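Tyrosinase (Burkholderia thailandensis, PDB 5ZRD) catalyses the copper-dependent oxidation of monophenols to catechol derivatives, and as a tyrosinase probably oxidises these further to quinones. Local coordinates at residues G55-P60 / P91-M96; Y97-E102 / E382-E387; P77-Y82 / E306-G311. One frame throughout, in Å; residues are numbered along the deposited sequence.

Contact 1 (G55-P60 / P91-M96); sequences GYHGEP and PTWHRM. With CU (copper (II) ion), chain J; O (oxygen atom), chain L.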
loop_
_atom_site.group_PDB
_atom_site.type_symbol
_atom_site.label_atom_id
_atom_site.label_comp_id
_atom_site.label_asym_id
_atom_site.label_seq_id
_atom_site.Cartn_x
_atom_site.Cartn_y
_atom_site.Cartn_z
ATOM N N GLY A 55 13.648 -26.582 -0.855
ATOM C CA GLY A 55 12.811 -25.346 -0.997
ATOM C C GLY A 55 12.170 -24.862 0.298
ATOM O O GLY A 55 11.800 -23.674 0.397
ATOM N N TYR A 56 12.040 -25.730 1.307
ATOM C CA TYR A 56 11.382 -25.288 2.555
ATOM C C TYR A 56 12.253 -24.243 3.290
ATOM O O TYR A 56 11.707 -23.320 3.921
ATOM C CB TYR A 56 11.046 -26.487 3.462
ATOM C CG TYR A 56 10.013 -27.446 2.906
ATOM C CD1 TYR A 56 8.888 -26.980 2.232
ATOM C CD2 TYR A 56 10.125 -28.816 3.085
ATOM C CE1 TYR A 56 7.918 -27.831 1.738
ATOM C CE2 TYR A 56 9.164 -29.686 2.587
ATOM C CZ TYR A 56 8.076 -29.190 1.890
ATOM O OH TYR A 56 7.139 -30.020 1.372
ATOM N N HIS A 57 13.587 -24.364 3.178
ATOM C CA HIS A 57 14.540 -23.596 3.934
ATOM C C HIS A 57 14.382 -22.110 3.624
ATOM O O HIS A 57 14.154 -21.283 4.515
ATOM C CB HIS A 57 15.968 -24.069 3.609
ATOM C CG HIS A 57 16.977 -23.531 4.553
ATOM N ND1 HIS A 57 17.797 -22.488 4.227
ATOM C CD2 HIS A 57 17.244 -23.853 5.836
ATOM C CE1 HIS A 57 18.561 -22.212 5.261
ATOM N NE2 HIS A 57 18.222 -23.020 6.265
ATOM N N GLY A 58 14.496 -21.809 2.344
ATOM C CA GLY A 58 14.555 -20.462 1.808
ATOM C C GLY A 58 13.643 -20.308 0.588
ATOM O O GLY A 58 12.424 -20.310 0.710
ATOM N N GLU A 59 14.252 -20.154 -0.586
ATOM C CA GLU A 59 13.519 -20.027 -1.814
ATOM C C GLU A 59 13.061 -21.416 -2.247
ATOM O O GLU A 59 13.798 -22.362 -2.079
ATOM C CB GLU A 59 14.399 -19.431 -2.908
ATOM C CG GLU A 59 14.880 -18.011 -2.655
ATOM C CD GLU A 59 15.920 -17.607 -3.687
ATOM O OE1 GLU A 59 15.876 -18.152 -4.779
ATOM O OE2 GLU A 59 16.756 -16.757 -3.410
ATOM N N PRO A 60 11.879 -21.552 -2.828
ATOM C CA PRO A 60 11.002 -20.465 -3.243
ATOM C C PRO A 60 10.287 -19.818 -2.059
ATOM O O PRO A 60 9.884 -20.510 -1.105
ATOM C CB PRO A 60 9.943 -21.084 -4.168
ATOM C CG PRO A 60 9.970 -22.549 -3.836
ATOM C CD PRO A 60 11.345 -22.846 -3.256
ATOM N N PRO A 91 17.722 -24.118 16.664
ATOM C CA PRO A 91 18.126 -25.520 16.849
ATOM C C PRO A 91 17.006 -26.541 16.592
ATOM O O PRO A 91 17.240 -27.579 15.976
ATOM C CB PRO A 91 18.507 -25.593 18.333
ATOM C CG PRO A 91 18.984 -24.197 18.636
ATOM C CD PRO A 91 18.020 -23.330 17.860
ATOM N N THR A 92 15.824 -26.242 17.118
ATOM C CA THR A 92 14.713 -27.152 17.070
ATOM C C THR A 92 14.104 -27.185 15.666
ATOM O O THR A 92 13.601 -28.192 15.233
ATOM C CB THR A 92 13.643 -26.733 18.087
ATOM O OG1 THR A 92 13.347 -25.336 17.995
ATOM C CG2 THR A 92 14.089 -27.046 19.485
ATOM N N TRP A 93 14.083 -26.047 14.998
ATOM C CA TRP A 93 13.536 -26.018 13.651
ATOM C C TRP A 93 14.404 -26.886 12.764
ATOM O O TRP A 93 13.851 -27.681 11.994
ATOM C CB TRP A 93 13.402 -24.610 13.073
ATOM C CG TRP A 93 12.703 -24.619 11.756
ATOM C CD1 TRP A 93 11.355 -24.541 11.554
ATOM C CD2 TRP A 93 13.303 -24.798 10.459
ATOM N NE1 TRP A 93 11.081 -24.614 10.217
ATOM C CE2 TRP A 93 12.250 -24.803 9.522
ATOM C CE3 TRP A 93 14.613 -24.969 10.004
ATOM C CZ2 TRP A 93 12.462 -24.965 8.159
ATOM C CZ3 TRP A 93 14.826 -25.130 8.654
ATOM C CH2 TRP A 93 13.762 -25.118 7.747
ATOM N N HIS A 94 15.726 -26.696 12.854
ATOM C CA HIS A 94 16.618 -27.463 11.985
ATOM C C HIS A 94 16.600 -28.927 12.403
ATOM O O HIS A 94 16.785 -29.762 11.559
ATOM C CB HIS A 94 18.039 -26.914 11.947
ATOM C CG HIS A 94 18.092 -25.628 11.227
ATOM N ND1 HIS A 94 17.685 -24.491 11.811
ATOM C CD2 HIS A 94 18.432 -25.321 9.954
ATOM C CE1 HIS A 94 17.764 -23.503 10.934
ATOM N NE2 HIS A 94 18.250 -23.983 9.791
ATOM N N ARG A 95 16.346 -29.224 13.678
ATOM C CA ARG A 95 16.223 -30.616 14.111
ATOM C C ARG A 95 15.106 -31.288 13.314
ATOM O O ARG A 95 15.295 -32.399 12.820
ATOM C CB ARG A 95 15.948 -30.716 15.619
ATOM C CG ARG A 95 15.651 -32.118 16.149
ATOM C CD ARG A 95 15.813 -32.176 17.660
ATOM N NE ARG A 95 17.216 -32.243 18.039
ATOM C CZ ARG A 95 17.695 -32.204 19.276
ATOM N NH1 ARG A 95 16.866 -32.153 20.305
ATOM N NH2 ARG A 95 19.005 -32.275 19.462
ATOM N N MET A 96 13.969 -30.621 13.214
ATOM C CA MET A 96 12.857 -31.191 12.546
ATOM C C MET A 96 13.123 -31.228 11.035
ATOM O O MET A 96 12.711 -32.194 10.336
ATOM C CB MET A 96 11.579 -30.417 12.849
ATOM C CG MET A 96 11.100 -30.634 14.268
ATOM S SD MET A 96 11.007 -32.384 14.720
ATOM C CE MET A 96 9.980 -32.960 13.364
HETATM CU CU CU J . 18.725 -22.634 8.167
HETATM O O O L . 21.190 -22.403 8.203
#

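Contact 2 (Y97-E102 / E382-E387); sequences YVYKLE and EAYTSE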
loop_
_atom_site.group_PDB
_atom_site.type_symbol
_atom_site.label_atom_id
_atom_site.label_comp_id
_atom_site.label_asym_id
_atom_site.label_seq_id
_atom_site.Cartn_x
_atom_site.Cartn_y
_atom_site.Cartn_z
ATOM N N TYR A 97 13.836 -30.220 10.533
ATOM C CA TYR A 97 14.115 -30.149 9.094
ATOM C C TYR A 97 14.893 -31.386 8.686
ATOM O O TYR A 97 14.560 -32.035 7.684
ATOM C CB TYR A 97 14.875 -28.878 8.722
ATOM C CG TYR A 97 15.036 -28.559 7.253
ATOM C CD1 TYR A 97 14.195 -29.067 6.273
ATOM C CD2 TYR A 97 16.017 -27.678 6.848
ATOM C CE1 TYR A 97 14.327 -28.723 4.934
ATOM C CE2 TYR A 97 16.139 -27.288 5.529
ATOM C CZ TYR A 97 15.300 -27.819 4.569
ATOM O OH TYR A 97 15.460 -27.451 3.275
ATOM N N VAL A 98 15.890 -31.711 9.479
ATOM C CA VAL A 98 16.756 -32.828 9.143
ATOM C C VAL A 98 15.954 -34.119 9.249
ATOM O O VAL A 98 16.120 -35.043 8.453
ATOM C CB VAL A 98 17.975 -32.914 10.063
ATOM C CG1 VAL A 98 18.803 -34.148 9.734
ATOM C CG2 VAL A 98 18.828 -31.668 9.970
ATOM N N TYR A 99 15.148 -34.180 10.295
ATOM C CA TYR A 99 14.361 -35.363 10.572
ATOM C C TYR A 99 13.376 -35.581 9.427
ATOM O O TYR A 99 13.250 -36.674 8.993
ATOM C CB TYR A 99 13.589 -35.194 11.881
ATOM C CG TYR A 99 12.686 -36.337 12.266
ATOM C CD1 TYR A 99 13.210 -37.495 12.802
ATOM C CD2 TYR A 99 11.309 -36.236 12.165
ATOM C CE1 TYR A 99 12.393 -38.536 13.199
ATOM C CE2 TYR A 99 10.474 -37.269 12.567
ATOM C CZ TYR A 99 11.023 -38.418 13.095
ATOM O OH TYR A 99 10.249 -39.456 13.506
ATOM N N LYS A 100 12.717 -34.515 8.977
ATOM C CA LYS A 100 11.756 -34.582 7.893
ATOM C C LYS A 100 12.417 -35.041 6.577
ATOM O O LYS A 100 11.834 -35.849 5.804
ATOM C CB LYS A 100 11.036 -33.239 7.758
ATOM C CG LYS A 100 9.833 -33.067 8.683
ATOM C CD LYS A 100 8.838 -34.216 8.571
ATOM C CE LYS A 100 7.590 -34.029 9.406
ATOM N NZ LYS A 100 6.678 -35.197 9.302
ATOM N N LEU A 101 13.635 -34.603 6.310
ATOM C CA LEU A 101 14.324 -35.090 5.104
ATOM C C LEU A 101 14.659 -36.571 5.299
ATOM O O LEU A 101 14.639 -37.351 4.379
ATOM C CB LEU A 101 15.597 -34.276 4.823
ATOM C CG LEU A 101 16.435 -34.854 3.687
ATOM C CD1 LEU A 101 16.851 -33.782 2.703
ATOM C CD2 LEU A 101 17.642 -35.607 4.238
ATOM N N GLU A 102 15.039 -36.915 6.508
ATOM C CA GLU A 102 15.316 -38.305 6.802
ATOM C C GLU A 102 14.029 -39.136 6.624
ATOM O O GLU A 102 14.125 -40.267 6.203
ATOM C CB GLU A 102 15.857 -38.406 8.222
ATOM C CG GLU A 102 16.421 -39.766 8.573
ATOM C CD GLU A 102 16.828 -39.894 10.025
ATOM O OE1 GLU A 102 15.982 -39.523 10.920
ATOM O OE2 GLU A 102 17.970 -40.389 10.264
ATOM N N GLU A 382 -1.203 -32.189 12.525
ATOM C CA GLU A 382 -0.923 -31.110 13.486
ATOM C C GLU A 382 0.559 -30.680 13.376
ATOM O O GLU A 382 1.483 -31.500 13.184
ATOM C CB GLU A 382 -1.304 -31.560 14.905
ATOM C CG GLU A 382 -2.693 -31.124 15.341
ATOM C CD GLU A 382 -2.949 -31.237 16.837
ATOM O OE1 GLU A 382 -4.060 -30.857 17.264
ATOM O OE2 GLU A 382 -2.045 -31.712 17.578
ATOM N N ALA A 383 0.771 -29.370 13.517
ATOM C CA ALA A 383 2.083 -28.764 13.408
ATOM C C ALA A 383 3.010 -29.258 14.530
ATOM O O ALA A 383 2.677 -29.192 15.711
ATOM C CB ALA A 383 1.932 -27.271 13.448
ATOM N N TYR A 384 4.174 -29.766 14.159
ATOM C CA TYR A 384 5.266 -29.943 15.131
ATOM C C TYR A 384 5.588 -28.609 15.821
ATOM O O TYR A 384 5.490 -27.541 15.208
ATOM C CB TYR A 384 6.530 -30.464 14.454
ATOM C CG TYR A 384 6.625 -31.952 14.279
ATOM C CD1 TYR A 384 7.164 -32.761 15.266
ATOM C CD2 TYR A 384 6.232 -32.545 13.104
ATOM C CE1 TYR A 384 7.293 -34.131 15.094
ATOM C CE2 TYR A 384 6.345 -33.909 12.915
ATOM C CZ TYR A 384 6.868 -34.707 13.910
ATOM O OH TYR A 384 6.970 -36.053 13.692
ATOM N N THR A 385 5.951 -28.709 17.107
ATOM C CA THR A 385 6.543 -27.649 17.906
ATOM C C THR A 385 7.859 -28.148 18.497
ATOM O O THR A 385 8.168 -29.323 18.433
ATOM C CB THR A 385 5.678 -27.245 19.115
ATOM O OG1 THR A 385 5.718 -28.346 20.027
ATOM C CG2 THR A 385 4.260 -26.855 18.743
ATOM N N SER A 386 8.582 -27.224 19.116
ATOM C CA SER A 386 9.801 -27.537 19.803
ATOM C C SER A 386 9.535 -28.561 20.914
ATOM O O SER A 386 10.426 -29.344 21.232
ATOM C CB SER A 386 10.442 -26.300 20.368
ATOM O OG SER A 386 10.925 -25.447 19.347
ATOM N N GLU A 387 8.322 -28.575 21.476
ATOM C CA GLU A 387 8.007 -29.428 22.655
ATOM C C GLU A 387 8.012 -30.894 22.207
ATOM O O GLU A 387 8.340 -31.758 22.979
ATOM C CB GLU A 387 6.712 -28.949 23.330
ATOM C CG GLU A 387 6.602 -29.302 24.809
ATOM C CD GLU A 387 7.154 -28.324 25.849
ATOM O OE1 GLU A 387 6.694 -27.159 25.863
ATOM O OE2 GLU A 387 8.005 -28.747 26.690
HETATM O O HOH W 1 6.113 -37.374 11.403
#

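Contact 3 (P77-Y82 / E306-G311); sequences PYWGGY and ENNTAG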
loop_
_atom_site.group_PDB
_atom_site.type_symbol
_atom_site.label_atom_id
_atom_site.label_comp_id
_atom_site.label_asym_id
_atom_site.label_seq_id
_atom_site.Cartn_x
_atom_site.Cartn_y
_atom_site.Cartn_z
ATOM N N PRO A 77 12.452 -5.909 7.740
ATOM C CA PRO A 77 12.895 -7.139 7.109
ATOM C C PRO A 77 12.005 -8.316 7.506
ATOM O O PRO A 77 11.499 -8.318 8.596
ATOM C CB PRO A 77 14.314 -7.358 7.644
ATOM C CG PRO A 77 14.329 -6.601 8.963
ATOM C CD PRO A 77 13.405 -5.421 8.744
ATOM N N TYR A 78 11.825 -9.278 6.613
ATOM C CA TYR A 78 11.071 -10.498 6.882
ATOM C C TYR A 78 11.684 -11.626 6.050
ATOM O O TYR A 78 12.499 -11.349 5.167
ATOM C CB TYR A 78 9.581 -10.311 6.584
ATOM C CG TYR A 78 9.233 -10.204 5.119
ATOM C CD1 TYR A 78 9.326 -8.994 4.449
ATOM C CD2 TYR A 78 8.780 -11.301 4.409
ATOM C CE1 TYR A 78 8.974 -8.876 3.113
ATOM C CE2 TYR A 78 8.444 -11.206 3.067
ATOM C CZ TYR A 78 8.538 -9.989 2.413
ATOM O OH TYR A 78 8.224 -9.898 1.084
ATOM N N TRP A 79 11.292 -12.869 6.350
ATOM C CA TRP A 79 11.848 -14.040 5.647
ATOM C C TRP A 79 10.728 -14.842 4.987
ATOM O O TRP A 79 9.772 -15.274 5.680
ATOM C CB TRP A 79 12.611 -14.931 6.623
ATOM C CG TRP A 79 13.360 -16.057 6.000
ATOM C CD1 TRP A 79 13.280 -17.371 6.359
ATOM C CD2 TRP A 79 14.349 -15.978 4.959
ATOM N NE1 TRP A 79 14.138 -18.121 5.593
ATOM C CE2 TRP A 79 14.807 -17.289 4.725
ATOM C CE3 TRP A 79 14.899 -14.949 4.193
ATOM C CZ2 TRP A 79 15.800 -17.575 3.777
ATOM C CZ3 TRP A 79 15.877 -15.235 3.255
ATOM C CH2 TRP A 79 16.320 -16.531 3.049
ATOM N N GLY A 80 10.892 -15.058 3.670
ATOM C CA GLY A 80 9.916 -15.770 2.853
ATOM C C GLY A 80 10.160 -17.260 2.858
ATOM O O GLY A 80 9.486 -18.016 2.155
ATOM N N GLY A 81 11.200 -17.694 3.555
ATOM C CA GLY A 81 11.397 -19.128 3.766
ATOM C C GLY A 81 10.867 -19.501 5.134
ATOM O O GLY A 81 10.413 -18.618 5.872
ATOM N N TYR A 82 10.935 -20.785 5.470
ATOM C CA TYR A 82 10.444 -21.293 6.737
ATOM C C TYR A 82 11.569 -21.367 7.789
ATOM O O TYR A 82 11.296 -21.485 9.011
ATOM C CB TYR A 82 9.815 -22.656 6.470
ATOM C CG TYR A 82 8.464 -22.604 5.804
ATOM C CD1 TYR A 82 7.393 -22.003 6.446
ATOM C CD2 TYR A 82 8.256 -23.116 4.527
ATOM C CE1 TYR A 82 6.145 -21.920 5.850
ATOM C CE2 TYR A 82 7.007 -23.078 3.930
ATOM C CZ TYR A 82 5.947 -22.491 4.605
ATOM O OH TYR A 82 4.707 -22.402 4.048
ATOM N N GLU A 306 24.607 -18.288 1.741
ATOM C CA GLU A 306 23.502 -17.449 2.127
ATOM C C GLU A 306 22.282 -18.371 2.341
ATOM O O GLU A 306 22.267 -19.544 1.914
ATOM C CB GLU A 306 23.154 -16.425 1.040
ATOM C CG GLU A 306 24.014 -15.157 1.042
ATOM C CD GLU A 306 25.462 -15.243 0.550
ATOM O OE1 GLU A 306 25.826 -16.219 -0.117
ATOM O OE2 GLU A 306 26.227 -14.302 0.850
ATOM N N ASN A 307 21.250 -17.877 3.010
ATOM C CA ASN A 307 20.184 -18.753 3.396
ATOM C C ASN A 307 19.265 -19.022 2.187
ATOM O O ASN A 307 18.460 -19.948 2.213
ATOM C CB ASN A 307 19.452 -18.190 4.603
ATOM C CG ASN A 307 20.159 -18.481 5.909
ATOM O OD1 ASN A 307 20.138 -17.650 6.816
ATOM N ND2 ASN A 307 20.794 -19.637 6.014
ATOM N N ASN A 308 19.397 -18.251 1.108
ATOM C CA ASN A 308 18.407 -18.273 0.005
ATOM C C ASN A 308 18.249 -19.678 -0.589
ATOM O O ASN A 308 17.143 -20.194 -0.667
ATOM C CB ASN A 308 18.807 -17.294 -1.090
ATOM C CG ASN A 308 18.670 -15.867 -0.641
ATOM O OD1 ASN A 308 17.751 -15.144 -1.051
ATOM N ND2 ASN A 308 19.539 -15.498 0.267
ATOM N N THR A 309 19.361 -20.308 -0.965
ATOM C CA THR A 309 19.320 -21.593 -1.660
ATOM C C THR A 309 20.290 -22.605 -1.044
ATOM O O THR A 309 20.521 -23.668 -1.603
ATOM C CB THR A 309 19.665 -21.406 -3.148
ATOM O OG1 THR A 309 20.946 -20.783 -3.331
ATOM C CG2 THR A 309 18.627 -20.561 -3.847
ATOM N N ALA A 310 20.822 -22.343 0.133
ATOM C CA ALA A 310 21.711 -23.330 0.791
ATOM C C ALA A 310 21.032 -24.693 0.923
ATOM O O ALA A 310 21.678 -25.729 0.881
ATOM C CB ALA A 310 22.085 -22.830 2.152
ATOM N N GLY A 311 19.729 -24.695 1.148
ATOM C CA GLY A 311 19.019 -25.976 1.331
ATOM C C GLY A 311 19.018 -26.840 0.072
ATOM O O GLY A 311 18.697 -28.014 0.167
#

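Contact 1 (G55-P60 / P91-M96)
One copper ion of the type-3 dinuclear site joins His57, on helix 50-57, to His94 of helix 90-108. His57 NE2 binds the copper at 2.0 Å and His94 NE2 at 2.2 Å. His85 is the third histidine ligand, and an oxygen atom lies 2.5 Å from the copper. The two imidazoles meet rim to rim, with planes at 64°. Both NE2 atoms face the metal, 3.7 Å apart (His57 NE2 to His94 NE2). A chi1 of -168° holds CG of His57 anti to the backbone N and swings the ring toward the copper. His94 ND1 is hydrogen-bonded to the carbonyl O of Phe90; with the copper bond on NE2 this fixes the ring's rotation.

Trp93 packs against both histidines. Trp93 CZ3 lies 3.9 Å from His57 CD2, and the two side chains cross at a slant. The indole turns its rim to one face of the His94 ring, with CE3 3.5 Å above the ring centre. Trp93 NE1 donates a hydrogen bond to the carbonyl O of Asn374. Three histidines on one copper, carried largely by helices, are typical of the type-3 copper centre of tyrosinases.

Contact 2 (Y97-E102 / E382-E387)
Lys100 and Tyr384 meet between helix 90-108 and the short, weakly bonded strand 383-385. Their side chains approach from opposite directions. Lys100 CE lies 3.7 Å from Tyr384 CE2, placed obliquely to the ring, and Lys100 NZ is 3.9 Å from the same carbon. Tyr99 adds a second contact from the same helix. Its ring carbon CE2 comes within 3.9 Å of Tyr384 OH, and the two tyrosine side chains cross at about a right angle.

A water links the polar ends. It accepts a hydrogen bond from Lys100 NZ at 3.1 Å and is bonded to Tyr384 OH at 2.8 Å. The water lies in the plane of the Tyr384 ring, at its edge. Lys100 bends at chi2 (-53°) and is extended beyond it, which brings the ammonium to the CE2 side of the Tyr384 ring. Glu103 forms a salt bridge with this ammonium, and the carbonyl O of Lys377 accepts a further hydrogen bond from it.

Further out, Phe376 touches both Lys100 and Tyr384. Backbone hydrogen bonds tie Tyr384 to Leu373 and Phe376, which sets the base of its side chain. Just beyond, Thr385 OG1 accepts from Glu387 N at 3.0 Å, an ST turn at the start of the 3-10 segment. The direct contact is therefore van der Waals, and its polar link runs through water. The carboxylate of Glu103 probably balances the lysine charge in this partly buried contact.

Contact 3 (P77-Y82 / E306-G311)
Trp79 and Asn307 join two loops of the tyrosinase central domain beside the dinuclear copper site. The loop 77-82 leads toward helix 90-108, and the loop 306-311 leads toward helix 315-334. Trp79 has the most surface buried here. Its six-membered ring reaches Asn307, with CZ2 3.8 Å from CB of Asn307. The two side chains cross at about a right angle, and the ring and amide planes are 66° apart. The backbone O of Asn307 lies in the plane of the indole, at its edge, 3.9 Å from Trp79 CZ2. With chi1 at -173° the indole swings opposite its own backbone N and brings its six-membered ring to Asn307.

On one face of the indole, Gly81 N sits 3.4 Å above the plane, offset toward the rim. The loop thus folds back over its own tryptophan. Phe61 meets the same indole edge-to-face. Trp79 NE1 makes a weak hydrogen bond to the carbonyl O of the copper ligand His57.

Asn307 belongs to the pocket of the bound oxygen atom, together with Leu467, which it touches. Its backbone O accepts a weak hydrogen bond from His57 ND1. Both loops thus make weak bonds to the same copper ligand, one to its backbone O and one to its ring ND1. Asn308 takes part mainly through its backbone: its N approaches the edge of the indole, near the ring plane, 4.0 Å from Trp79 CH2.

Contacts 1 and 3 are buried, with centres about 9 Å apart; contact 2 is only partly buried and lies nearer the surface. Contacts 1 and 2 use consecutive segments of helix 90-108. They also touch directly: Thr92 OG1 and Ser386 OG are probably hydrogen-bonded, and Met96 packs on Tyr384. Contact 3 adjoins contact 1 through loop backbone: Glu59 N probably bonds to Asn308 O, and Tyr56 O to Tyr82 N. Their chemistry follows their place. Contact 1 is metal coordination backed by aromatic rings, contact 3 is indole packing beside the copper ligand His57, and contact 2 combines a lysine, two tyrosines and a water.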